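Local coordinates for carbohydrate deacetylase Agd3 (Neosartorya fumigata, PDB 6NWZ), which deacetylates the fungal exopolysaccharide galactosaminogalactan, probably as a metal-dependent de-N-acetylase, and is required for biofilm formation, at residues 286-291 / 296-301; 186-191 / 214-219; 437-442 / 462-467. All blocks are in the same frame, centred on the assembly; numbering follows the deposited sequence.

Contacts 1 and 3 both belong to the deacetylase domain, whereas contact 2 lies in the CBM87 region. The three follow one another along the chain in the order 2, 1, 3 and none touches another. Contacts 1 and 3 have centres about 32 Å apart and nearest atoms about 16 Å apart. Contacts 2 and 3 lie on opposite sides of the chain's centre, with centres about 41 Å apart. Contact 3 comes nearest to the zinc sites: the L438 side chain is about 10 Å from that of H388, which binds a zinc ion together with D256 and H392. Contacts 1 and 2 are structural packing away from the metal and glycan sites.

Contact 1: 286-291 / 296-301; sequences PTINAK and SSYFVE
A side-chain amide pairing with a backbone residue joins helix 275-289 to the chain that leads into strand 300-304: N289 takes both the N-H and the C=O of Y298. OD1 of N289 accepts from Y298 N at 2.9 Å in a nearly straight bond, with an N-H...O angle of 168°. ND2 of N289 returns a bond to Y298 O at 3.1 Å, and this oxygen lies almost in the plane of the N289 amide. Two bonds thus fix the rotation of the amide, much as a neighbouring strand would grip the same residue. ND2 also donates to V285 O, one helical turn back, which ties the amide to its own helix.

Beside this polar pair, the CG2 methyl of I288 meets CD2 of the Y298 ring at 3.9 Å, approaching obliquely. Y298 starts out facing the helix, and with CG opposite its backbone N (chi1 172°) the ring passes alongside the I288 methyl, leaving N289 ND2 beside its edge. The far end of the ring is held by a hydrogen bond between Y298 OH and T252 OG1.

Helix 275-289 links the adjacent parallel strands 252-257 and 300-304, a beta-alpha-beta crossover. Helix 569-584 packs alongside, with F570 and V574 against Y298 and E575 against I288, while strand 384-387 flanks strand 300-304 in the sheet.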
ATOM      1  N   PRO A 286       6.957  20.604  -5.668  1.00 29.79           N
ATOM      2  CA  PRO A 286       7.206  20.419  -7.108  1.00 27.62           C
ATOM      3  C   PRO A 286       8.534  19.748  -7.408  1.00 29.91           C
ATOM      4  O   PRO A 286       8.653  19.051  -8.425  1.00 31.18           O
ATOM      5  CB  PRO A 286       7.155  21.850  -7.666  1.00 27.17           C
ATOM      6  CG  PRO A 286       7.344  22.738  -6.490  1.00 28.28           C
ATOM      7  CD  PRO A 286       6.720  22.021  -5.343  1.00 21.86           C
ATOM      8  N   THR A 287       9.534  19.924  -6.541  1.00 36.11           N
ATOM      9  CA  THR A 287      10.832  19.295  -6.764  1.00 33.44           C
ATOM     10  C   THR A 287      10.725  17.775  -6.722  1.00 22.17           C
ATOM     11  O   THR A 287      11.254  17.080  -7.598  1.00 41.17           O
ATOM     12  CB  THR A 287      11.833  19.786  -5.719  1.00 33.81           C
ATOM     13  OG1 THR A 287      11.990  21.206  -5.837  1.00 28.69           O
ATOM     14  CG2 THR A 287      13.177  19.101  -5.909  1.00 20.85           C
ATOM     15  N   ILE A 288      10.050  17.240  -5.703  1.00 25.21           N
ATOM     16  CA  ILE A 288       9.920  15.791  -5.583  1.00 31.41           C
ATOM     17  C   ILE A 288       8.934  15.253  -6.615  1.00 37.63           C
ATOM     18  O   ILE A 288       9.059  14.106  -7.063  1.00 44.73           O
ATOM     19  CB  ILE A 288       9.526  15.402  -4.142  1.00 26.84           C
ATOM     20  CG1 ILE A 288       9.665  13.894  -3.924  1.00 23.17           C
ATOM     21  CG2 ILE A 288       8.108  15.858  -3.813  1.00 24.58           C
ATOM     22  CD1 ILE A 288      11.079  13.385  -4.050  1.00 26.08           C
ATOM     23  N   ASN A 289       7.959  16.068  -7.031  1.00 29.94           N
ATOM     24  CA  ASN A 289       7.047  15.639  -8.087  1.00 35.85           C
ATOM     25  C   ASN A 289       7.791  15.387  -9.392  1.00 38.79           C
ATOM     26  O   ASN A 289       7.530  14.396 -10.081  1.00 44.22           O
ATOM     27  CB  ASN A 289       5.944  16.677  -8.290  1.00 21.99           C
ATOM     28  CG  ASN A 289       4.744  16.433  -7.393  1.00 26.12           C
ATOM     29  OD1 ASN A 289       3.795  15.747  -7.775  1.00 24.97           O
ATOM     30  ND2 ASN A 289       4.786  16.987  -6.186  1.00 32.29           N
ATOM     31  N   ALA A 290       8.729  16.268  -9.743  1.00 34.68           N
ATOM     32  CA  ALA A 290       9.503  16.094 -10.965  1.00 30.67           C
ATOM     33  C   ALA A 290      10.483  14.926 -10.895  1.00 31.80           C
ATOM     34  O   ALA A 290      11.129  14.624 -11.903  1.00 31.38           O
ATOM     35  CB  ALA A 290      10.258  17.382 -11.292  1.00 20.95           C
ATOM     36  N   LYS A 291      10.624  14.276  -9.741  1.00 31.92           N
ATOM     37  CA  LYS A 291      11.445  13.077  -9.637  1.00 29.92           C
ATOM     38  C   LYS A 291      10.658  11.801  -9.896  1.00 30.97           C
ATOM     39  O   LYS A 291      11.256  10.725  -9.985  1.00 32.57           O
ATOM     40  CB  LYS A 291      12.093  12.990  -8.250  1.00 18.74           C
ATOM     41  CG  LYS A 291      13.043  14.126  -7.939  1.00 36.34           C
ATOM     42  CD  LYS A 291      13.824  13.851  -6.666  1.00 22.79           C
ATOM     43  CE  LYS A 291      14.847  14.948  -6.421  1.00 24.67           C
ATOM     44  NZ  LYS A 291      15.708  14.671  -5.239  1.00 32.11           N
ATOM     45  N   SER A 296       2.487  10.777 -12.378  1.00 29.23           N
ATOM     46  CA  SER A 296       2.449  10.904 -10.932  1.00 28.95           C
ATOM     47  C   SER A 296       1.806  12.223 -10.514  1.00 28.83           C
ATOM     48  O   SER A 296       1.604  13.140 -11.315  1.00 45.35           O
ATOM     49  CB  SER A 296       3.855  10.805 -10.344  1.00 30.25           C
ATOM     50  OG  SER A 296       4.389   9.505 -10.495  1.00 41.24           O
ATOM     51  N   SER A 297       1.494  12.304  -9.223  1.00 34.45           N
ATOM     52  CA  SER A 297       0.872  13.477  -8.626  1.00 38.82           C
ATOM     53  C   SER A 297       0.918  13.360  -7.109  1.00 37.53           C
ATOM     54  O   SER A 297       0.117  12.629  -6.516  1.00 37.58           O
ATOM     55  CB  SER A 297      -0.575  13.629  -9.101  1.00 30.82           C
ATOM     56  OG  SER A 297      -1.250  14.607  -8.333  1.00 45.52           O
ATOM     57  N   TYR A 298       1.843  14.072  -6.472  1.00 26.49           N
ATOM     58  CA  TYR A 298       2.054  13.963  -5.035  1.00 34.27           C
ATOM     59  C   TYR A 298       1.758  15.287  -4.344  1.00 28.78           C
ATOM     60  O   TYR A 298       2.121  16.357  -4.843  1.00 29.01           O
ATOM     61  CB  TYR A 298       3.487  13.527  -4.725  1.00 18.76           C
ATOM     62  CG  TYR A 298       3.840  13.570  -3.255  1.00 34.08           C
ATOM     63  CD1 TYR A 298       3.437  12.557  -2.391  1.00 25.96           C
ATOM     64  CD2 TYR A 298       4.582  14.621  -2.731  1.00 36.08           C
ATOM     65  CE1 TYR A 298       3.759  12.596  -1.045  1.00 27.80           C
ATOM     66  CE2 TYR A 298       4.910  14.670  -1.386  1.00 26.12           C
ATOM     67  CZ  TYR A 298       4.497  13.656  -0.549  1.00 26.40           C
ATOM     68  OH  TYR A 298       4.824  13.707   0.786  1.00 32.00           O
ATOM     69  N   PHE A 299       1.094  15.208  -3.191  1.00 25.37           N
ATOM     70  CA  PHE A 299       0.937  16.364  -2.319  1.00 26.36           C
ATOM     71  C   PHE A 299       0.922  15.891  -0.872  1.00 28.48           C
ATOM     72  O   PHE A 299       0.769  14.700  -0.584  1.00 25.34           O
ATOM     73  CB  PHE A 299      -0.324  17.179  -2.656  1.00 33.47           C
ATOM     74  CG  PHE A 299      -1.625  16.444  -2.443  1.00 35.71           C
ATOM     75  CD1 PHE A 299      -2.206  16.369  -1.185  1.00 31.33           C
ATOM     76  CD2 PHE A 299      -2.289  15.864  -3.513  1.00 38.36           C
ATOM     77  CE1 PHE A 299      -3.408  15.707  -0.996  1.00 29.51           C
ATOM     78  CE2 PHE A 299      -3.492  15.204  -3.331  1.00 36.19           C
ATOM     79  CZ  PHE A 299      -4.052  15.125  -2.069  1.00 37.45           C
ATOM     80  N   VAL A 300       1.078  16.847   0.040  1.00 36.07           N
ATOM     81  CA  VAL A 300       1.182  16.574   1.469  1.00 29.91           C
ATOM     82  C   VAL A 300      -0.133  16.945   2.139  1.00 25.87           C
ATOM     83  O   VAL A 300      -0.621  18.073   1.985  1.00 40.13           O
ATOM     84  CB  VAL A 300       2.355  17.347   2.094  1.00 33.31           C
ATOM     85  CG1 VAL A 300       2.484  17.004   3.563  1.00 25.03           C
ATOM     86  CG2 VAL A 300       3.644  17.045   1.342  1.00 20.87           C
ATOM     87  N   GLU A 301      -0.699  16.002   2.892  1.00 25.84           N
ATOM     88  CA  GLU A 301      -1.966  16.189   3.587  1.00 21.99           C
ATOM     89  C   GLU A 301      -1.719  16.467   5.062  1.00 30.79           C
ATOM     90  O   GLU A 301      -0.917  15.785   5.709  1.00 30.68           O
ATOM     91  CB  GLU A 301      -2.861  14.956   3.436  1.00 23.52           C
ATOM     92  CG  GLU A 301      -4.326  15.197   3.760  1.00 30.97           C
ATOM     93  CD  GLU A 301      -5.194  13.993   3.441  1.00 38.14           C
ATOM     94  OE1 GLU A 301      -4.711  12.853   3.613  1.00 36.08           O
ATOM     95  OE2 GLU A 301      -6.353  14.187   3.011  1.00 42.23           O
TER

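Contact 2: 186-191 / 214-219; sequences AQFAPN and FFIGFA
F188, the residue with most surface buried here, sends its ring from strand 182-188 end-on toward the carbonyl of F215 and the CB of I216, in the loop that follows strand 209-214. The CZ corner does the touching: it lies 4.1 Å from F215 O and 4.4 Å from I216 CB. Both atoms sit at the ring edge, near its plane, so neither ring face is used in this meeting. With CG anti to the carbonyl carbon (chi1 -68°), the F188 ring projects from the strand toward the loop. Its flanks are filled from elsewhere: H171 meets the ring with planes at about 30°, and S198 and A200 of strand 198-206 pack against it.

I216 contributes its branch point, CB, more closely than either of its arms. F215 contributes chiefly its carbonyl oxygen; its CB starts toward F188, but the ring then leads away, and its closest side-chain approach is CB to F188 CE2 at 4.9 Å.

Strands 182-188, 198-206 and 209-214 pair antiparallel in succession within the CBM87 region, and F188 reaches past the middle strand to the exit of the third. A186 and F188 pair with A200 and S198 of the middle strand, while F214 pairs with Q118 of strand 115-119 on the other side.

No hydrogen bond crosses between 186-191 and 214-219. The meeting is mostly apolar and weakly directional: an aromatic C-H edge facing a carbonyl oxygen at this distance can add at most a slight electrostatic attraction, so burial probably supplies most of the stabilisation.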
ATOM      1  N   ALA A 186      16.150 -13.271 -15.556  1.00 34.22           N
ATOM      2  CA  ALA A 186      16.753 -12.699 -14.362  1.00 33.14           C
ATOM      3  C   ALA A 186      18.102 -13.361 -14.122  1.00 31.74           C
ATOM      4  O   ALA A 186      18.359 -14.479 -14.575  1.00 29.95           O
ATOM      5  CB  ALA A 186      15.855 -12.865 -13.128  1.00 31.58           C
ATOM      6  N   GLN A 187      18.958 -12.665 -13.382  1.00 39.44           N
ATOM      7  CA  GLN A 187      20.350 -13.076 -13.270  1.00 35.68           C
ATOM      8  C   GLN A 187      20.877 -12.751 -11.879  1.00 34.64           C
ATOM      9  O   GLN A 187      20.636 -11.656 -11.361  1.00 36.72           O
ATOM     10  CB  GLN A 187      21.187 -12.382 -14.351  1.00 35.07           C
ATOM     11  CG  GLN A 187      22.654 -12.725 -14.365  1.00 46.38           C
ATOM     12  CD  GLN A 187      23.359 -12.148 -15.575  1.00 41.89           C
ATOM     13  OE1 GLN A 187      24.129 -11.195 -15.465  1.00 49.73           O
ATOM     14  NE2 GLN A 187      23.097 -12.725 -16.739  1.00 28.46           N
ATOM     15  N   PHE A 188      21.571 -13.715 -11.275  1.00 37.09           N
ATOM     16  CA  PHE A 188      22.261 -13.484 -10.013  1.00 28.63           C
ATOM     17  C   PHE A 188      23.615 -12.843 -10.283  1.00 30.99           C
ATOM     18  O   PHE A 188      24.411 -13.362 -11.070  1.00 35.30           O
ATOM     19  CB  PHE A 188      22.459 -14.790  -9.245  1.00 35.53           C
ATOM     20  CG  PHE A 188      21.186 -15.405  -8.745  1.00 38.00           C
ATOM     21  CD1 PHE A 188      20.335 -14.691  -7.920  1.00 29.78           C
ATOM     22  CD2 PHE A 188      20.845 -16.702  -9.096  1.00 39.58           C
ATOM     23  CE1 PHE A 188      19.161 -15.258  -7.454  1.00 42.62           C
ATOM     24  CE2 PHE A 188      19.674 -17.277  -8.630  1.00 37.27           C
ATOM     25  CZ  PHE A 188      18.830 -16.552  -7.811  1.00 30.50           C
ATOM     26  N   ALA A 189      23.874 -11.719  -9.625  1.00 34.54           N
ATOM     27  CA  ALA A 189      25.157 -11.061  -9.749  1.00 32.66           C
ATOM     28  C   ALA A 189      26.228 -11.842  -8.993  1.00 40.72           C
ATOM     29  O   ALA A 189      25.923 -12.604  -8.072  1.00 33.21           O
ATOM     30  CB  ALA A 189      25.071  -9.633  -9.215  1.00 26.12           C
ATOM     31  N   PRO A 190      27.493 -11.683  -9.374  1.00 51.91           N
ATOM     32  CA  PRO A 190      28.575 -12.272  -8.579  1.00 53.19           C
ATOM     33  C   PRO A 190      28.608 -11.672  -7.181  1.00 51.46           C
ATOM     34  O   PRO A 190      28.097 -10.578  -6.930  1.00 49.67           O
ATOM     35  CB  PRO A 190      29.837 -11.918  -9.374  1.00 41.91           C
ATOM     36  CG  PRO A 190      29.352 -11.705 -10.772  1.00 42.24           C
ATOM     37  CD  PRO A 190      27.987 -11.099 -10.633  1.00 45.71           C
ATOM     38  N   ASN A 191      29.214 -12.414  -6.256  1.00 51.39           N
ATOM     39  CA  ASN A 191      29.309 -11.963  -4.874  1.00 51.59           C
ATOM     40  C   ASN A 191      30.522 -12.581  -4.193  1.00 62.42           C
ATOM     41  O   ASN A 191      31.504 -12.921  -4.859  1.00 67.78           O
ATOM     42  CB  ASN A 191      28.028 -12.299  -4.106  1.00 64.28           C
ATOM     43  CG  ASN A 191      27.763 -13.792  -4.029  1.00 65.36           C
ATOM     44  OD1 ASN A 191      28.343 -14.578  -4.778  1.00 71.10           O
ATOM     45  ND2 ASN A 191      26.875 -14.190  -3.122  1.00 51.11           N
ATOM     46  N   PHE A 214      11.125 -19.645 -11.404  1.00 32.59           N
ATOM     47  CA  PHE A 214      11.970 -18.836 -10.533  1.00 32.67           C
ATOM     48  C   PHE A 214      12.789 -19.757  -9.636  1.00 33.23           C
ATOM     49  O   PHE A 214      12.224 -20.517  -8.839  1.00 46.22           O
ATOM     50  CB  PHE A 214      11.130 -17.878  -9.688  1.00 35.31           C
ATOM     51  CG  PHE A 214      10.654 -16.656 -10.432  1.00 32.19           C
ATOM     52  CD1 PHE A 214       9.489 -16.690 -11.176  1.00 27.37           C
ATOM     53  CD2 PHE A 214      11.366 -15.466 -10.367  1.00 24.63           C
ATOM     54  CE1 PHE A 214       9.046 -15.568 -11.852  1.00 31.73           C
ATOM     55  CE2 PHE A 214      10.930 -14.341 -11.042  1.00 22.80           C
ATOM     56  CZ  PHE A 214       9.768 -14.391 -11.786  1.00 31.99           C
ATOM     57  N   PHE A 215      14.112 -19.686  -9.760  1.00 30.34           N
ATOM     58  CA  PHE A 215      15.034 -20.471  -8.940  1.00 27.93           C
ATOM     59  C   PHE A 215      15.344 -19.795  -7.609  1.00 40.98           C
ATOM     60  O   PHE A 215      16.489 -19.807  -7.145  1.00 42.66           O
ATOM     61  CB  PHE A 215      16.316 -20.732  -9.725  1.00 24.15           C
ATOM     62  CG  PHE A 215      16.088 -21.380 -11.061  1.00 25.68           C
ATOM     63  CD1 PHE A 215      15.209 -22.444 -11.191  1.00 26.48           C
ATOM     64  CD2 PHE A 215      16.745 -20.916 -12.192  1.00 33.66           C
ATOM     65  CE1 PHE A 215      14.995 -23.042 -12.425  1.00 23.71           C
ATOM     66  CE2 PHE A 215      16.534 -21.508 -13.429  1.00 33.41           C
ATOM     67  CZ  PHE A 215      15.658 -22.571 -13.543  1.00 37.09           C
ATOM     68  N   ILE A 216      14.338 -19.191  -6.978  1.00 33.87           N
ATOM     69  CA  ILE A 216      14.505 -18.503  -5.704  1.00 25.87           C
ATOM     70  C   ILE A 216      13.197 -18.624  -4.936  1.00 34.08           C
ATOM     71  O   ILE A 216      12.117 -18.707  -5.529  1.00 39.04           O
ATOM     72  CB  ILE A 216      14.920 -17.024  -5.911  1.00 29.01           C
ATOM     73  CG1 ILE A 216      15.120 -16.318  -4.570  1.00 27.30           C
ATOM     74  CG2 ILE A 216      13.897 -16.278  -6.766  1.00 27.45           C
ATOM     75  CD1 ILE A 216      15.646 -14.913  -4.706  1.00 30.90           C
ATOM     76  N   GLY A 217      13.299 -18.669  -3.609  1.00 27.42           N
ATOM     77  CA  GLY A 217      12.105 -18.720  -2.786  1.00 41.27           C
ATOM     78  C   GLY A 217      11.386 -17.383  -2.735  1.00 41.39           C
ATOM     79  O   GLY A 217      11.970 -16.322  -2.953  1.00 46.65           O
ATOM     80  N   PHE A 218      10.089 -17.445  -2.443  1.00 33.85           N
ATOM     81  CA  PHE A 218       9.252 -16.264  -2.295  1.00 31.80           C
ATOM     82  C   PHE A 218       8.741 -16.148  -0.862  1.00 39.37           C
ATOM     83  O   PHE A 218       8.476 -17.155  -0.199  1.00 30.49           O
ATOM     84  CB  PHE A 218       8.074 -16.304  -3.270  1.00 25.69           C
ATOM     85  CG  PHE A 218       8.394 -15.744  -4.622  1.00 27.36           C
ATOM     86  CD1 PHE A 218       9.271 -16.394  -5.470  1.00 31.42           C
ATOM     87  CD2 PHE A 218       7.806 -14.567  -5.049  1.00 28.15           C
ATOM     88  CE1 PHE A 218       9.560 -15.874  -6.720  1.00 24.82           C
ATOM     89  CE2 PHE A 218       8.089 -14.044  -6.296  1.00 25.77           C
ATOM     90  CZ  PHE A 218       8.967 -14.697  -7.132  1.00 28.89           C
ATOM     91  N   ALA A 219       8.607 -14.906  -0.384  1.00 41.53           N
ATOM     92  CA  ALA A 219       8.135 -14.640   0.971  1.00 37.09           C
ATOM     93  C   ALA A 219       7.578 -13.217   0.980  1.00 39.68           C
ATOM     94  O   ALA A 219       8.211 -12.269   1.450  1.00 41.89           O
ATOM     95  CB  ALA A 219       9.246 -14.815   2.005  1.00 25.58           C
TER

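Contact 3: 437-442 / 462-467; sequences GLHNGD and PVLMNQ
Apolar packing between the buried L438 and L464 makes one half of this contact, where two loops of the deacetylase domain meet. CD2 of L438 rests against both methyls of L464, at 3.7 Å from its CD2 and 3.8 Å from its CD1, and the two side chains cross at about a right angle. L464 has CG anti to its carbonyl carbon (chi1 -59°) and continues extended, which brings its methyl pair up to L438.

The other meeting is van der Waals contact of aliphatic methyls with an imidazole. CG1 of V463 comes to the edge of the H439 ring, near its plane, at 3.6 Å from CE1; L464 CD2 approaches the same ring obliquely, 4.2 Å from NE2. V463 lies on the exposed side of the contact.

The segment carrying L438 and H439 is a type I beta turn from G437 to N440, closed by a 3.0 Å bond from N440 N to G437 O, and it runs straight into helix 441-449. N440 is the N-cap of that helix, its OD1 accepting from A443 N. Opposite the turn, residues 462-464 make a short 3-10 segment in the loop between strands 454-456 and 474-475, with M465 N bonded to P462 O at 3.2 Å.

No hydrogen bond crosses between the two segments; the polar atoms of H439 are held from outside, NE2 by E339 OE2 and ND1 by S480 O, which fixes the tilt of the imidazole against V463 and L464. N440 ND2 is bonded to the carbonyls of Q395 and A398, close in sequence to the zinc ligand E394, whose side chain is about 10 Å from that of L438.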
ATOM      1  N   GLY A 437      -9.917   6.805  21.170  1.00 63.45           N
ATOM      2  CA  GLY A 437     -11.360   6.796  21.080  1.00 60.76           C
ATOM      3  C   GLY A 437     -11.937   5.760  20.142  1.00 61.10           C
ATOM      4  O   GLY A 437     -13.167   5.663  20.037  1.00 62.63           O
ATOM      5  N   LEU A 438     -11.097   4.980  19.461  1.00 50.35           N
ATOM      6  CA  LEU A 438     -11.588   3.966  18.537  1.00 41.20           C
ATOM      7  C   LEU A 438     -12.281   2.807  19.241  1.00 53.84           C
ATOM      8  O   LEU A 438     -12.898   1.978  18.564  1.00 61.66           O
ATOM      9  CB  LEU A 438     -10.440   3.444  17.670  1.00 39.44           C
ATOM     10  CG  LEU A 438      -9.974   4.364  16.532  1.00 40.84           C
ATOM     11  CD1 LEU A 438      -9.072   5.493  17.022  1.00 51.62           C
ATOM     12  CD2 LEU A 438      -9.279   3.564  15.453  1.00 42.33           C
ATOM     13  N   HIS A 439     -12.195   2.720  20.570  1.00 54.07           N
ATOM     14  CA  HIS A 439     -12.960   1.744  21.338  1.00 60.28           C
ATOM     15  C   HIS A 439     -13.946   2.419  22.281  1.00 57.29           C
ATOM     16  O   HIS A 439     -14.598   1.738  23.081  1.00 70.10           O
ATOM     17  CB  HIS A 439     -12.024   0.813  22.118  1.00 53.73           C
ATOM     18  CG  HIS A 439     -11.105   0.011  21.247  1.00 57.34           C
ATOM     19  ND1 HIS A 439     -11.556  -0.977  20.397  1.00 56.47           N
ATOM     20  CD2 HIS A 439      -9.761   0.050  21.096  1.00 58.76           C
ATOM     21  CE1 HIS A 439     -10.529  -1.510  19.761  1.00 60.09           C
ATOM     22  NE2 HIS A 439      -9.427  -0.905  20.166  1.00 55.89           N
ATOM     23  N   ASN A 440     -14.066   3.739  22.203  1.00 53.92           N
ATOM     24  CA  ASN A 440     -15.038   4.493  22.982  1.00 52.29           C
ATOM     25  C   ASN A 440     -16.281   4.682  22.122  1.00 54.93           C
ATOM     26  O   ASN A 440     -16.269   5.462  21.165  1.00 63.58           O
ATOM     27  CB  ASN A 440     -14.440   5.831  23.408  1.00 60.68           C
ATOM     28  CG  ASN A 440     -15.340   6.610  24.341  1.00 67.60           C
ATOM     29  OD1 ASN A 440     -16.561   6.470  24.310  1.00 69.97           O
ATOM     30  ND2 ASN A 440     -14.737   7.446  25.177  1.00 66.98           N
ATOM     31  N   GLY A 441     -17.353   3.965  22.457  1.00 61.16           N
ATOM     32  CA  GLY A 441     -18.574   4.080  21.677  1.00 61.80           C
ATOM     33  C   GLY A 441     -19.171   5.476  21.715  1.00 70.49           C
ATOM     34  O   GLY A 441     -19.680   5.970  20.705  1.00 61.26           O
ATOM     35  N   ASP A 442     -19.124   6.128  22.882  1.00 68.38           N
ATOM     36  CA  ASP A 442     -19.669   7.479  22.994  1.00 63.98           C
ATOM     37  C   ASP A 442     -18.889   8.462  22.137  1.00 64.91           C
ATOM     38  O   ASP A 442     -19.461   9.435  21.629  1.00 60.85           O
ATOM     39  CB  ASP A 442     -19.656   7.945  24.451  1.00 67.85           C
ATOM     40  CG  ASP A 442     -20.398   7.003  25.373  1.00 74.98           C
ATOM     41  OD1 ASP A 442     -21.234   6.221  24.877  1.00 78.57           O
ATOM     42  OD2 ASP A 442     -20.146   7.050  26.596  1.00 76.00           O
ATOM     43  N   PRO A 462      -3.094  -4.676  15.807  1.00 63.26           N
ATOM     44  CA  PRO A 462      -3.897  -5.575  14.959  1.00 53.15           C
ATOM     45  C   PRO A 462      -5.397  -5.456  15.175  1.00 54.22           C
ATOM     46  O   PRO A 462      -6.168  -5.794  14.268  1.00 65.84           O
ATOM     47  CB  PRO A 462      -3.384  -6.969  15.350  1.00 45.30           C
ATOM     48  CG  PRO A 462      -2.007  -6.731  15.864  1.00 52.25           C
ATOM     49  CD  PRO A 462      -2.064  -5.405  16.566  1.00 64.27           C
ATOM     50  N   VAL A 463      -5.835  -4.986  16.344  1.00 50.42           N
ATOM     51  CA  VAL A 463      -7.260  -4.801  16.598  1.00 55.13           C
ATOM     52  C   VAL A 463      -7.897  -3.842  15.598  1.00 58.79           C
ATOM     53  O   VAL A 463      -9.107  -3.915  15.352  1.00 58.90           O
ATOM     54  CB  VAL A 463      -7.467  -4.304  18.045  1.00 62.17           C
ATOM     55  CG1 VAL A 463      -8.928  -4.451  18.464  1.00 72.49           C
ATOM     56  CG2 VAL A 463      -6.551  -5.052  18.995  1.00 59.44           C
ATOM     57  N   LEU A 464      -7.107  -2.948  15.001  1.00 52.56           N
ATOM     58  CA  LEU A 464      -7.615  -1.897  14.130  1.00 48.13           C
ATOM     59  C   LEU A 464      -7.487  -2.233  12.649  1.00 56.45           C
ATOM     60  O   LEU A 464      -7.696  -1.354  11.805  1.00 56.28           O
ATOM     61  CB  LEU A 464      -6.887  -0.583  14.424  1.00 45.08           C
ATOM     62  CG  LEU A 464      -7.007  -0.070  15.859  1.00 45.50           C
ATOM     63  CD1 LEU A 464      -6.265   1.247  16.036  1.00 42.01           C
ATOM     64  CD2 LEU A 464      -8.471   0.072  16.236  1.00 53.32           C
ATOM     65  N   MET A 465      -7.149  -3.471  12.309  1.00 47.55           N
ATOM     66  CA  MET A 465      -6.966  -3.862  10.922  1.00 51.29           C
ATOM     67  C   MET A 465      -7.910  -5.004  10.567  1.00 54.80           C
ATOM     68  O   MET A 465      -8.265  -5.826  11.417  1.00 55.27           O
ATOM     69  CB  MET A 465      -5.514  -4.260  10.654  1.00 35.90           C
ATOM     70  CG  MET A 465      -4.560  -3.086  10.735  1.00 34.51           C
ATOM     71  SD  MET A 465      -2.852  -3.531  10.391  1.00 60.44           S
ATOM     72  CE  MET A 465      -2.954  -4.065   8.684  1.00 52.72           C
ATOM     73  N   ASN A 466      -8.326  -5.034   9.302  1.00 37.87           N
ATOM     74  CA  ASN A 466      -9.264  -6.051   8.849  1.00 44.72           C
ATOM     75  C   ASN A 466      -8.607  -7.424   8.897  1.00 44.80           C
ATOM     76  O   ASN A 466      -7.499  -7.614   8.389  1.00 44.44           O
ATOM     77  CB  ASN A 466      -9.748  -5.732   7.430  1.00 38.27           C
ATOM     78  CG  ASN A 466     -10.838  -6.680   6.957  1.00 51.06           C
ATOM     79  OD1 ASN A 466     -10.555  -7.774   6.472  1.00 51.15           O
ATOM     80  ND2 ASN A 466     -12.091  -6.258   7.089  1.00 50.05           N
ATOM     81  N   GLN A 467      -9.288  -8.379   9.525  1.00 53.69           N
ATOM     82  CA  GLN A 467      -8.744  -9.715   9.729  1.00 62.58           C
ATOM     83  C   GLN A 467      -9.149 -10.700   8.638  1.00 63.16           C
ATOM     84  O   GLN A 467      -8.852 -11.893   8.759  1.00 63.14           O
ATOM     85  CB  GLN A 467      -9.172 -10.252  11.098  1.00 63.09           C
ATOM     86  CG  GLN A 467      -8.601  -9.470  12.264  1.00 58.43           C
ATOM     87  CD  GLN A 467      -7.093  -9.358  12.196  1.00 67.73           C
ATOM     88  OE1 GLN A 467      -6.529  -8.278  12.365  1.00 68.06           O
ATOM     89  NE2 GLN A 467      -6.428 -10.479  11.949  1.00 81.89           N
TER